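Regulation of enolase protein 1 (Saccharomyces cerevisiae, PDB 3O12) acts in the galactose metabolic pathway through the GAL83 protein and may control the level of the enolase ENO1. Local coordinates at residues R88-Y93 with A145-L150; G80-A85 with T153-V158; R61-G66 with N131-W136. All coordinates share one frame; numbering follows the deposited sequence.

Interaction 1. Residues R88-Y93 with A145-L150; sequences RVQGSY and ARDFWL. With SO4 (sulfate ion), chain B.
Arg88 and Asp147 form a side-on, two-pronged salt bridge beside the indole of Trp149. The guanidinium offers one nitrogen to each carboxylate oxygen: Arg88 NE to Asp147 OD1 at 2.9 Å and Arg88 NH2 to Asp147 OD2 at 2.8 Å. Both oxygens use their syn lone pairs, and the two planes stand 15° apart, so the pair of nearly straight bonds fixes the rotation of both groups. With CG anti to the backbone N (chi1 -172°) and the chain extended as far as NE, Arg88 runs alongside Trp149 in the same direction. Its aliphatic part lies over one face of the indole, Arg88 CG making a CH-pi contact 3.8 Å from the centroid of the five-membered ring of Trp149, while CZ2 of Trp149 lies over one face of the guanidinium, toward its rim. NH1 and NH2 also reach a sulfate ion, probably from crystallisation, and NH1 has a further salt bridge to Glu204, which accepts a hydrogen bond from Trp149 NE1.

On the other face of the sheet Val89 and Phe148 lie side by side, with CB of Val89 over the phenyl ring of Phe148, 3.9 Å from its centroid. Tyr93 crosses Phe148 at about a right angle, its OH at the phenyl edge. Where the strands diverge, a water ties Val89 O, Gly91 N, Tyr93 OH and Ala145 O together. Beyond it the bent chain of Arg146 lies against the backbone, with CG of Arg146 3.4 Å from Gly91 O.

Val89 and Phe148 form an antiparallel hydrogen-bonded pair. Backbone bonds of Arg88 to Ser203 and Gln90 to Thr201 put strand 199-208 on the other edge of 83-91, and Phe148 and Tyr93 reach Ile116 on strand 110-119 of the facing beta-sandwich sheet.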
loop_
_atom_site.group_PDB
_atom_site.type_symbol
_atom_site.label_atom_id
_atom_site.label_comp_id
_atom_site.label_asym_id
_atom_site.label_seq_id
_atom_site.Cartn_x
_atom_site.Cartn_y
_atom_site.Cartn_z
ATOM N N ARG A 88 -4.577 9.357 -0.693
ATOM C CA ARG A 88 -4.276 9.973 0.593
ATOM C C ARG A 88 -4.557 8.955 1.692
ATOM O O ARG A 88 -5.569 8.243 1.654
ATOM C CB ARG A 88 -5.140 11.215 0.789
ATOM C CG ARG A 88 -4.782 12.047 2.015
ATOM C CD ARG A 88 -5.700 13.248 2.119
ATOM N NE ARG A 88 -5.313 14.126 3.219
ATOM C CZ ARG A 88 -5.939 15.264 3.499
ATOM N NH1 ARG A 88 -6.972 15.652 2.761
ATOM N NH2 ARG A 88 -5.530 16.016 4.511
ATOM N N VAL A 89 -3.665 8.897 2.673
ATOM C CA VAL A 89 -3.714 7.882 3.728
ATOM C C VAL A 89 -3.694 8.582 5.075
ATOM O O VAL A 89 -2.750 9.306 5.389
ATOM C CB VAL A 89 -2.495 6.932 3.660
ATOM C CG1 VAL A 89 -2.632 5.806 4.681
ATOM C CG2 VAL A 89 -2.343 6.358 2.267
ATOM N N GLN A 90 -4.748 8.382 5.857
ATOM C CA GLN A 90 -4.847 8.978 7.183
ATOM C C GLN A 90 -5.070 7.886 8.219
ATOM O O GLN A 90 -6.194 7.461 8.460
ATOM C CB GLN A 90 -5.973 10.015 7.218
ATOM C CG GLN A 90 -5.694 11.203 6.314
ATOM C CD GLN A 90 -6.840 12.185 6.256
ATOM O OE1 GLN A 90 -6.755 13.294 6.802
ATOM N NE2 GLN A 90 -7.929 11.784 5.620
ATOM N N GLY A 91 -3.986 7.437 8.831
ATOM C CA GLY A 91 -4.047 6.336 9.772
ATOM C C GLY A 91 -3.754 6.770 11.189
ATOM O O GLY A 91 -3.113 7.797 11.422
ATOM N N SER A 92 -4.236 5.976 12.138
ATOM C CA SER A 92 -4.006 6.225 13.554
ATOM C C SER A 92 -3.055 5.181 14.138
ATOM O O SER A 92 -3.474 4.308 14.897
ATOM C CB SER A 92 -5.339 6.187 14.297
ATOM O OG SER A 92 -6.271 7.090 13.725
ATOM N N TYR A 93 -1.774 5.272 13.790
ATOM C CA TYR A 93 -0.806 4.244 14.171
ATOM C C TYR A 93 -0.482 4.315 15.657
ATOM O O TYR A 93 -0.353 5.405 16.212
ATOM C CB TYR A 93 0.471 4.371 13.339
ATOM C CG TYR A 93 0.170 4.593 11.879
ATOM C CD1 TYR A 93 -0.009 3.519 11.015
ATOM C CD2 TYR A 93 0.024 5.881 11.374
ATOM C CE1 TYR A 93 -0.309 3.727 9.684
ATOM C CE2 TYR A 93 -0.269 6.095 10.046
ATOM C CZ TYR A 93 -0.433 5.017 9.208
ATOM O OH TYR A 93 -0.737 5.235 7.890
ATOM N N ALA A 145 3.203 11.273 9.792
ATOM C CA ALA A 145 2.826 9.889 9.526
ATOM C C ALA A 145 1.308 9.723 9.418
ATOM O O ALA A 145 0.830 8.824 8.729
ATOM C CB ALA A 145 3.396 8.966 10.592
ATOM N N ARG A 146 0.553 10.594 10.084
ATOM C CA ARG A 146 -0.901 10.446 10.139
ATOM C C ARG A 146 -1.639 11.049 8.942
ATOM O O ARG A 146 -2.865 10.959 8.855
ATOM C CB ARG A 146 -1.453 10.992 11.459
ATOM C CG ARG A 146 -1.040 10.156 12.663
ATOM C CD ARG A 146 -1.324 10.871 13.975
ATOM N NE ARG A 146 -2.754 11.010 14.235
ATOM C CZ ARG A 146 -3.488 10.104 14.874
ATOM N NH1 ARG A 146 -4.783 10.317 15.068
ATOM N NH2 ARG A 146 -2.929 8.985 15.319
ATOM N N ASP A 147 -0.896 11.649 8.016
ATOM C CA ASP A 147 -1.518 12.242 6.834
ATOM C C ASP A 147 -0.487 12.390 5.727
ATOM O O ASP A 147 0.357 13.288 5.765
ATOM C CB ASP A 147 -2.113 13.602 7.190
ATOM C CG ASP A 147 -3.002 14.171 6.099
ATOM O OD1 ASP A 147 -3.199 13.518 5.055
ATOM O OD2 ASP A 147 -3.527 15.294 6.297
ATOM N N PHE A 148 -0.530 11.487 4.751
ATOM C CA PHE A 148 0.412 11.556 3.646
ATOM C C PHE A 148 -0.248 11.037 2.378
ATOM O O PHE A 148 -1.319 10.421 2.432
ATOM C CB PHE A 148 1.694 10.753 3.947
ATOM C CG PHE A 148 1.471 9.266 4.084
ATOM C CD1 PHE A 148 1.617 8.417 2.985
ATOM C CD2 PHE A 148 1.110 8.708 5.304
ATOM C CE1 PHE A 148 1.412 7.040 3.103
ATOM C CE2 PHE A 148 0.892 7.326 5.420
ATOM C CZ PHE A 148 1.046 6.498 4.318
ATOM N N TRP A 149 0.389 11.308 1.243
ATOM C CA TRP A 149 -0.052 10.797 -0.047
ATOM C C TRP A 149 1.009 9.878 -0.629
ATOM O O TRP A 149 2.216 10.053 -0.396
ATOM C CB TRP A 149 -0.288 11.930 -1.056
ATOM C CG TRP A 149 -1.491 12.809 -0.795
ATOM C CD1 TRP A 149 -2.707 12.729 -1.407
ATOM C CD2 TRP A 149 -1.570 13.910 0.119
ATOM N NE1 TRP A 149 -3.543 13.708 -0.925
ATOM C CE2 TRP A 149 -2.871 14.446 0.016
ATOM C CE3 TRP A 149 -0.670 14.487 1.020
ATOM C CZ2 TRP A 149 -3.293 15.542 0.779
ATOM C CZ3 TRP A 149 -1.091 15.577 1.784
ATOM C CH2 TRP A 149 -2.393 16.089 1.655
ATOM N N LEU A 150 0.555 8.902 -1.402
ATOM C CA LEU A 150 1.435 8.051 -2.198
ATOM C C LEU A 150 1.054 8.131 -3.651
ATOM O O LEU A 150 -0.126 8.236 -3.985
ATOM C CB LEU A 150 1.339 6.589 -1.764
ATOM C CG LEU A 150 1.910 6.314 -0.379
ATOM C CD1 LEU A 150 1.414 4.979 0.159
ATOM C CD2 LEU A 150 3.453 6.376 -0.387
HETATM S S SO4 B . -8.105 18.625 4.708
HETATM O O1 SO4 B . -6.676 18.885 4.560
HETATM O O2 SO4 B . -8.786 19.878 5.022
HETATM O O3 SO4 B . -8.639 18.080 3.462
HETATM O O4 SO4 B . -8.328 17.667 5.790
HETATM O O HOH W 1 -1.530 8.133 7.663
HETATM O O HOH W 2 -5.116 12.976 9.753
HETATM O O HOH W 3 -5.108 10.515 10.815
#

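Interaction 2. Residues G80-A85 with T153-V158; sequences GSAFTA and TVEKGV
Phe83 and Val154 face each other as an antiparallel hydrogen-bonded pair, and the phenyl ring packs obliquely against the valine. From CB the Phe83 side chain takes the position between its backbone N and carbonyl carbon (chi1 70°), which swings the end of the ring towards the neighbouring strand. CD2 of Phe83 comes within 4.2 Å of Val154 CB. One atom further out, CE2 of Phe83 lies 3.7 Å from Val154 CB and also touches CG2. At the tip CZ comes equally close to CG2, so that CB and this one methyl branch carry the valine's side of the contact.

The backbone beneath is tied by Phe83 N to Val154 O and by Val154 N to Phe83 O, both at 3.0 Å. On the other face of the sheet Thr84 and Thr153 form a pair that is non-hydrogen-bonded in its backbone and is joined through its hydroxyls: OG1 of Thr84 lies 2.9 Å from OG1 of Thr153, and either could be the donor. Each OG1 also packs against the CG2 methyl of the other threonine. Just before strand 83-91 begins, Ala82 CB touches Glu155 CG at 3.9 Å, at the end of strand 148-155. A water accepting from Lys156 N and donating to Ser81 O bridges the two backbones beside the type I' turn Glu155-Val158, which joins strands 148-155 and 158-164 in a hairpin.

Strand 83-91 lies between 199-208 and 148-155. Phe83 touches Leu207 on strand 199-208 and, across the beta-sandwich, Val186 on strand 185-191 of the second sheet; Pro210 packs against Ala82, Thr84 and Glu155.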
loop_
_atom_site.group_PDB
_atom_site.type_symbol
_atom_site.label_atom_id
_atom_site.label_comp_id
_atom_site.label_asym_id
_atom_site.label_seq_id
_atom_site.Cartn_x
_atom_site.Cartn_y
_atom_site.Cartn_z
ATOM N N GLY A 80 -5.117 -1.423 -16.532
ATOM C CA GLY A 80 -4.534 -1.989 -17.732
ATOM C C GLY A 80 -3.046 -2.266 -17.550
ATOM O O GLY A 80 -2.574 -2.490 -16.431
ATOM N N SER A 81 -2.292 -2.224 -18.644
ATOM C CA SER A 81 -0.905 -2.695 -18.611
ATOM C C SER A 81 0.096 -1.673 -18.099
ATOM O O SER A 81 1.282 -1.989 -17.925
ATOM C CB SER A 81 -0.477 -3.192 -19.991
ATOM O OG SER A 81 -0.544 -2.151 -20.941
ATOM N N ALA A 82 -0.374 -0.455 -17.874
ATOM C CA ALA A 82 0.438 0.617 -17.309
ATOM C C ALA A 82 -0.495 1.590 -16.613
ATOM O O ALA A 82 -1.636 1.791 -17.051
ATOM C CB ALA A 82 1.200 1.326 -18.399
ATOM N N PHE A 83 -0.031 2.205 -15.532
ATOM C CA PHE A 83 -0.887 3.115 -14.784
ATOM C C PHE A 83 -0.097 4.021 -13.857
ATOM O O PHE A 83 1.048 3.726 -13.528
ATOM C CB PHE A 83 -1.899 2.317 -13.940
ATOM C CG PHE A 83 -1.274 1.582 -12.784
ATOM C CD1 PHE A 83 -1.111 2.197 -11.555
ATOM C CD2 PHE A 83 -0.819 0.281 -12.943
ATOM C CE1 PHE A 83 -0.512 1.527 -10.501
ATOM C CE2 PHE A 83 -0.228 -0.404 -11.897
ATOM C CZ PHE A 83 -0.061 0.212 -10.677
ATOM N N THR A 84 -0.735 5.114 -13.438
ATOM C CA THR A 84 -0.317 5.898 -12.285
ATOM C C THR A 84 -1.506 5.988 -11.329
ATOM O O THR A 84 -2.635 6.295 -11.746
ATOM C CB THR A 84 0.141 7.308 -12.681
ATOM O OG1 THR A 84 1.332 7.214 -13.473
ATOM C CG2 THR A 84 0.433 8.140 -11.447
ATOM N N ALA A 85 -1.265 5.690 -10.060
ATOM C CA ALA A 85 -2.288 5.717 -9.028
ATOM C C ALA A 85 -1.835 6.614 -7.897
ATOM O O ALA A 85 -0.633 6.702 -7.596
ATOM C CB ALA A 85 -2.557 4.297 -8.506
ATOM N N THR A 153 3.612 4.500 -10.034
ATOM C CA THR A 153 3.530 4.343 -11.476
ATOM C C THR A 153 4.164 3.022 -11.871
ATOM O O THR A 153 5.278 2.709 -11.436
ATOM C CB THR A 153 4.254 5.485 -12.193
ATOM O OG1 THR A 153 3.650 6.730 -11.816
ATOM C CG2 THR A 153 4.171 5.320 -13.699
ATOM N N VAL A 154 3.459 2.234 -12.671
ATOM C CA VAL A 154 4.026 1.027 -13.257
ATOM C C VAL A 154 3.880 1.112 -14.762
ATOM O O VAL A 154 2.776 1.312 -15.277
ATOM C CB VAL A 154 3.318 -0.253 -12.766
ATOM C CG1 VAL A 154 3.847 -1.462 -13.534
ATOM C CG2 VAL A 154 3.527 -0.440 -11.271
ATOM N N GLU A 155 4.989 0.964 -15.474
ATOM C CA GLU A 155 4.989 1.054 -16.920
ATOM C C GLU A 155 6.258 0.406 -17.432
ATOM O O GLU A 155 7.343 0.605 -16.865
ATOM C CB GLU A 155 4.941 2.520 -17.359
ATOM C CG GLU A 155 4.855 2.732 -18.861
ATOM C CD GLU A 155 4.758 4.210 -19.232
ATOM O OE1 GLU A 155 5.207 5.057 -18.432
ATOM O OE2 GLU A 155 4.242 4.513 -20.327
ATOM N N LYS A 156 6.119 -0.377 -18.495
ATOM C CA LYS A 156 7.257 -1.011 -19.152
ATOM C C LYS A 156 8.182 -1.727 -18.169
ATOM O O LYS A 156 9.413 -1.640 -18.273
ATOM C CB LYS A 156 8.029 0.007 -19.993
ATOM C CG LYS A 156 7.220 0.581 -21.154
ATOM C CD LYS A 156 7.991 1.681 -21.876
ATOM C CE LYS A 156 8.295 2.845 -20.938
ATOM N NZ LYS A 156 9.023 3.955 -21.619
ATOM N N GLY A 157 7.588 -2.446 -17.225
ATOM C CA GLY A 157 8.354 -3.303 -16.329
ATOM C C GLY A 157 9.127 -2.567 -15.253
ATOM O O GLY A 157 10.078 -3.111 -14.676
ATOM N N VAL A 158 8.713 -1.336 -14.963
ATOM C CA VAL A 158 9.349 -0.535 -13.921
ATOM C C VAL A 158 8.283 0.045 -13.022
ATOM O O VAL A 158 7.264 0.586 -13.498
ATOM C CB VAL A 158 10.179 0.633 -14.507
ATOM C CG1 VAL A 158 10.753 1.514 -13.390
ATOM C CG2 VAL A 158 11.283 0.103 -15.390
HETATM O O HOH W 4 3.561 -1.163 -19.582
#

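Interaction 3. Residues R61-G66 with N131-W136; sequences RETFYG and NGKSDW
Thr63 OG1 donates a 2.7 Å hydrogen bond to Ser134 O, pinning the loop after strand 59-61 to the start of strand 134-140 and to the tight connection (Gly132-Lys133) of the 122-131/134-140 beta-hairpin. The hydroxyl lies in the carbonyl plane, on a lone pair of Ser134 O. Arg61 adds three bonds. Arg61 N gives a hydrogen to Ser134 OG at 2.8 Å, and Arg61 O accepts from Ser134 N at 3.1 Å, so a serine side chain stands in for a backbone acceptor on one side of the exchange. Ser134 OG is held a second time by Thr130 OG1, which helps to position it. Arg61 O takes a second hydrogen from Thr63 N, two residues on.

The third bond of Arg61 comes from the side chain. A bend at chi3 (80°) brings Arg61 NE 2.9 Å from Gly132 O, which lies close to the guanidinium plane although the donor sits tilted from the carbonyl plane by 29°.

Packing outside this polar core is sparse, as befits a surface contact. Lys133 CB touches Thr63 OG1, and the extended lysine chain runs alongside Glu62 in the same direction, with CE of Lys133 4.2 Å from CG of Glu62; their opposite charges are near but not in contact. Trp136, whose NE1 is hydrogen-bonded to Ser126 OG, lies against Val128 on strand 122-131. Tyr65 crosses it at about a right angle, and the outermost touch is the phenol oxygen meeting the indole at its edge, with OH of Tyr65 3.9 Å from CZ3 of Trp136.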
loop_
_atom_site.group_PDB
_atom_site.type_symbol
_atom_site.label_atom_id
_atom_site.label_comp_id
_atom_site.label_asym_id
_atom_site.label_seq_id
_atom_site.Cartn_x
_atom_site.Cartn_y
_atom_site.Cartn_z
ATOM N N ARG A 61 6.560 -12.562 2.083
ATOM C CA ARG A 61 6.903 -13.844 1.471
ATOM C C ARG A 61 8.344 -14.255 1.749
ATOM O O ARG A 61 9.280 -13.737 1.136
ATOM C CB ARG A 61 6.656 -13.844 -0.044
ATOM C CG ARG A 61 5.278 -14.321 -0.444
ATOM C CD ARG A 61 5.160 -14.499 -1.957
ATOM N NE ARG A 61 5.722 -15.752 -2.459
ATOM C CZ ARG A 61 5.086 -16.922 -2.439
ATOM N NH1 ARG A 61 5.672 -18.005 -2.932
ATOM N NH2 ARG A 61 3.870 -17.016 -1.917
ATOM N N GLU A 62 8.486 -15.180 2.702
ATOM C CA GLU A 62 9.680 -16.016 2.894
ATOM C C GLU A 62 10.926 -15.368 3.491
ATOM O O GLU A 62 11.476 -15.866 4.476
ATOM C CB GLU A 62 10.054 -16.737 1.593
ATOM C CG GLU A 62 11.245 -17.677 1.730
ATOM C CD GLU A 62 11.053 -18.725 2.819
ATOM O OE1 GLU A 62 9.891 -19.039 3.158
ATOM O OE2 GLU A 62 12.069 -19.239 3.334
ATOM N N THR A 63 11.396 -14.285 2.887
ATOM C CA THR A 63 12.720 -13.761 3.211
ATOM C C THR A 63 13.003 -13.644 4.702
ATOM O O THR A 63 12.276 -12.958 5.424
ATOM C CB THR A 63 12.899 -12.387 2.569
ATOM O OG1 THR A 63 12.526 -12.484 1.188
ATOM C CG2 THR A 63 14.338 -11.914 2.682
ATOM N N PHE A 64 14.075 -14.315 5.133
ATOM C CA PHE A 64 14.632 -14.220 6.491
ATOM C C PHE A 64 13.772 -14.896 7.562
ATOM O O PHE A 64 14.241 -15.800 8.262
ATOM C CB PHE A 64 14.935 -12.762 6.854
ATOM C CG PHE A 64 15.648 -12.594 8.158
ATOM C CD1 PHE A 64 16.965 -12.998 8.297
ATOM C CD2 PHE A 64 15.008 -12.003 9.236
ATOM C CE1 PHE A 64 17.635 -12.829 9.503
ATOM C CE2 PHE A 64 15.668 -11.833 10.442
ATOM C CZ PHE A 64 16.979 -12.245 10.573
ATOM N N TYR A 65 12.511 -14.478 7.666
ATOM C CA TYR A 65 11.632 -14.974 8.723
ATOM C C TYR A 65 11.090 -16.377 8.461
ATOM O O TYR A 65 10.663 -17.067 9.391
ATOM C CB TYR A 65 10.495 -13.975 8.970
ATOM C CG TYR A 65 11.006 -12.616 9.392
ATOM C CD1 TYR A 65 11.386 -12.371 10.707
ATOM C CD2 TYR A 65 11.124 -11.583 8.472
ATOM C CE1 TYR A 65 11.871 -11.135 11.092
ATOM C CE2 TYR A 65 11.600 -10.337 8.853
ATOM C CZ TYR A 65 11.966 -10.122 10.158
ATOM O OH TYR A 65 12.448 -8.892 10.548
ATOM N N GLY A 66 11.092 -16.798 7.200
ATOM C CA GLY A 66 10.732 -18.166 6.877
ATOM C C GLY A 66 9.246 -18.465 6.969
ATOM O O GLY A 66 8.845 -19.615 7.155
ATOM N N ASN A 131 8.901 -10.364 -5.436
ATOM C CA ASN A 131 8.914 -11.096 -6.689
ATOM C C ASN A 131 9.386 -12.484 -6.349
ATOM O O ASN A 131 10.591 -12.759 -6.364
ATOM C CB ASN A 131 9.836 -10.416 -7.695
ATOM C CG ASN A 131 9.625 -10.927 -9.109
ATOM O OD1 ASN A 131 9.195 -12.061 -9.311
ATOM N ND2 ASN A 131 9.928 -10.090 -10.092
ATOM N N GLY A 132 8.446 -13.346 -5.986
ATOM C CA GLY A 132 8.779 -14.640 -5.425
ATOM C C GLY A 132 9.065 -14.487 -3.943
ATOM O O GLY A 132 8.427 -15.132 -3.113
ATOM N N LYS A 133 10.030 -13.628 -3.621
ATOM C CA LYS A 133 10.379 -13.339 -2.230
ATOM C C LYS A 133 10.375 -11.834 -1.965
ATOM O O LYS A 133 10.540 -11.022 -2.892
ATOM C CB LYS A 133 11.753 -13.915 -1.901
ATOM C CG LYS A 133 11.832 -15.427 -1.960
ATOM C CD LYS A 133 13.255 -15.855 -1.606
ATOM C CE LYS A 133 13.488 -17.342 -1.784
ATOM N NZ LYS A 133 14.934 -17.656 -1.576
ATOM N N SER A 134 10.198 -11.464 -0.695
ATOM C CA SER A 134 10.099 -10.051 -0.281
ATOM C C SER A 134 11.445 -9.324 -0.089
ATOM O O SER A 134 12.383 -9.868 0.503
ATOM C CB SER A 134 9.290 -9.936 1.015
ATOM O OG SER A 134 7.958 -10.413 0.853
ATOM N N ASP A 135 11.497 -8.082 -0.580
ATOM C CA ASP A 135 12.646 -7.174 -0.442
ATOM C C ASP A 135 12.160 -5.879 0.198
ATOM O O ASP A 135 11.451 -5.071 -0.422
ATOM C CB ASP A 135 13.267 -6.904 -1.824
ATOM C CG ASP A 135 14.390 -5.869 -1.793
ATOM O OD1 ASP A 135 14.605 -5.171 -0.763
ATOM O OD2 ASP A 135 15.073 -5.745 -2.840
ATOM N N TRP A 136 12.539 -5.697 1.453
ATOM C CA TRP A 136 12.017 -4.658 2.325
ATOM C C TRP A 136 13.042 -3.555 2.526
ATOM O O TRP A 136 14.189 -3.822 2.870
ATOM C CB TRP A 136 11.697 -5.333 3.661
ATOM C CG TRP A 136 11.179 -4.489 4.784
ATOM C CD1 TRP A 136 10.454 -3.329 4.702
ATOM C CD2 TRP A 136 11.290 -4.798 6.175
ATOM N NE1 TRP A 136 10.131 -2.886 5.968
ATOM C CE2 TRP A 136 10.637 -3.769 6.887
ATOM C CE3 TRP A 136 11.879 -5.849 6.888
ATOM C CZ2 TRP A 136 10.566 -3.759 8.279
ATOM C CZ3 TRP A 136 11.812 -5.835 8.268
ATOM C CH2 TRP A 136 11.155 -4.797 8.948
#

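From the N terminus, 61-66 comes first and meets 131-136 in interaction 3, which closes a loop containing strand 83-91. That strand, with the residues just before and after it, supplies 80-85 and 88-93. The run through strand 148-155 closes interaction 1 at and just before its start, and interaction 2 at and just after its end. Interaction 1 therefore nests within interaction 2, as expected of two antiparallel strands, and their centres lie 23 Å apart. Interaction 3 crosses both. The first two join neighbouring strands of the seven-stranded sheet, whereas interaction 3 fastens a loop to strand 134-140 of the other sheet, across the chain's centre from interaction 1.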